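Local coordinates for probable 2-dehydropantoate 2-reductase (Bacillus subtilis, PDB 3EGO), which probably catalyses the NADPH-dependent reduction of ketopantoate to pantoic acid, the second step in making pantoate for pantothenate biosynthesis, at residues Asn100-Ile105 / Gly180-Asn185. Residues are numbered along the deposited sequence; the frame is centred on the assembly and turned at random.
Sequences NGMGHI and GKLIVN
The loop Asn100-Met102, which leads into helix 103-109, passes beside one turn of helix 174-195, and the backbones come nearest where the CA atoms of Gly101 and Leu182 stand 6.1 Å apart. Leu182 carries the apolar half of the contact: swinging its CG to the far side from its own amide N (chi1 -169°), it extends CD1 over the loop to within 3.7 Å of Met102 CG. Met102 suits the place because its long unbranched chain runs across the leucine, bringing SD 4.0 Å from Leu182 CB, while it also packs on Leu178 of the same helix and Tyr267 of helix 261-274. Gly101 has backbone angles that would jam a CB against the preceding carbonyl; its CA lies 4.0 Å from Leu182 CD1. One water links the two segments, accepting from Gly101 N and donating to Asn185 OD1 at 2.8 Å. The amide oxygen of Asn185 can accept twice: Lys181 NZ also meets Asn185 OD1, in the carbonyl plane on a lone pair, at 3.0 Å and a C=O...N angle of 124°. Lysine is long enough to reach it, the bend at its end (chi4 48°) turning the amine there. Asn100 OD1 meets only the lysine's flank, 3.9 Å from Lys181 CE, while its amide supplies an N-H from ND2 to Glu260. The contact thus joins the Rossmann-type NADP-binding domain to the helical C-terminal domain at the cleft of a ketopantoate reductase, where, by analogy with relatives, Lys181 is the proton donor, Asn185 binds substrate and Asn100 binds both substrate and NADP.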
# COMPACT_ATOMS: atom_id res chain seq x y z
N ASN A 100 -18.87 -3.52 -13.25
CA ASN A 100 -17.46 -3.92 -13.27
C ASN A 100 -17.24 -4.93 -12.15
O ASN A 100 -17.91 -4.86 -11.12
CB ASN A 100 -16.53 -2.72 -13.04
CG ASN A 100 -16.55 -1.75 -14.20
OD1 ASN A 100 -16.63 -2.15 -15.37
ND2 ASN A 100 -16.45 -0.45 -13.89
N GLY A 101 -16.32 -5.86 -12.36
CA GLY A 101 -16.09 -6.90 -11.37
C GLY A 101 -17.12 -8.01 -11.49
O GLY A 101 -17.90 -8.03 -12.44
N MET A 102 -17.10 -8.93 -10.53
CA MET A 102 -17.98 -10.10 -10.54
C MET A 102 -18.67 -10.33 -9.20
O MET A 102 -19.33 -11.34 -9.04
CB MET A 102 -17.22 -11.37 -10.99
CG MET A 102 -16.92 -11.46 -12.53
SD MET A 102 -15.97 -12.90 -13.15
CE MET A 102 -17.34 -14.08 -13.11
N GLY A 103 -18.55 -9.38 -8.26
CA GLY A 103 -19.24 -9.48 -6.96
C GLY A 103 -20.75 -9.61 -7.10
O GLY A 103 -21.42 -10.21 -6.25
N HIS A 104 -21.30 -9.06 -8.18
CA HIS A 104 -22.76 -9.15 -8.40
C HIS A 104 -23.18 -10.55 -8.78
O HIS A 104 -24.34 -10.93 -8.61
CB HIS A 104 -23.26 -8.14 -9.45
CG HIS A 104 -22.66 -8.32 -10.81
ND1 HIS A 104 -21.31 -8.25 -11.05
CD2 HIS A 104 -23.24 -8.48 -12.03
CE1 HIS A 104 -21.07 -8.40 -12.34
NE2 HIS A 104 -22.23 -8.54 -12.96
N ILE A 105 -22.22 -11.30 -9.30
CA ILE A 105 -22.47 -12.67 -9.76
C ILE A 105 -22.88 -13.55 -8.58
O ILE A 105 -23.76 -14.38 -8.71
CB ILE A 105 -21.24 -13.24 -10.47
CG1 ILE A 105 -20.96 -12.46 -11.76
CG2 ILE A 105 -21.43 -14.72 -10.75
CD1 ILE A 105 -22.17 -12.40 -12.73
N GLY A 180 -12.91 -13.16 -18.37
CA GLY A 180 -11.86 -12.75 -19.29
C GLY A 180 -11.47 -11.30 -19.08
O GLY A 180 -10.35 -10.88 -19.36
N LYS A 181 -12.42 -10.51 -18.61
CA LYS A 181 -12.13 -9.11 -18.29
C LYS A 181 -11.62 -9.02 -16.83
O LYS A 181 -10.74 -8.23 -16.52
CB LYS A 181 -13.39 -8.27 -18.49
CG LYS A 181 -13.26 -6.77 -18.10
CD LYS A 181 -14.50 -5.96 -18.53
CE LYS A 181 -14.70 -4.73 -17.63
NZ LYS A 181 -13.41 -3.99 -17.44
N LEU A 182 -12.18 -9.84 -15.95
CA LEU A 182 -11.78 -9.80 -14.53
C LEU A 182 -10.30 -10.15 -14.35
O LEU A 182 -9.61 -9.45 -13.59
CB LEU A 182 -12.68 -10.71 -13.67
CG LEU A 182 -12.44 -10.49 -12.17
CD1 LEU A 182 -13.69 -10.04 -11.45
CD2 LEU A 182 -11.89 -11.73 -11.55
N ILE A 183 -9.79 -11.17 -15.04
CA ILE A 183 -8.38 -11.55 -14.84
C ILE A 183 -7.49 -10.37 -15.09
O ILE A 183 -6.58 -10.09 -14.33
CB ILE A 183 -7.89 -12.76 -15.69
CG1 ILE A 183 -6.47 -13.17 -15.26
CG2 ILE A 183 -7.86 -12.44 -17.19
CD1 ILE A 183 -6.32 -13.56 -13.76
N VAL A 184 -7.79 -9.63 -16.15
CA VAL A 184 -7.05 -8.42 -16.43
C VAL A 184 -7.15 -7.35 -15.31
O VAL A 184 -6.13 -6.88 -14.82
CB VAL A 184 -7.53 -7.81 -17.77
CG1 VAL A 184 -6.99 -6.43 -17.93
CG2 VAL A 184 -7.12 -8.72 -18.95
N ASN A 185 -8.35 -6.98 -14.90
CA ASN A 185 -8.51 -5.93 -13.89
C ASN A 185 -7.84 -6.33 -12.57
O ASN A 185 -7.18 -5.52 -11.92
CB ASN A 185 -10.00 -5.60 -13.66
CG ASN A 185 -10.67 -4.99 -14.90
OD1 ASN A 185 -11.90 -4.99 -15.00
ND2 ASN A 185 -9.89 -4.48 -15.83
O HOH W 1 -13.76 -6.87 -14.03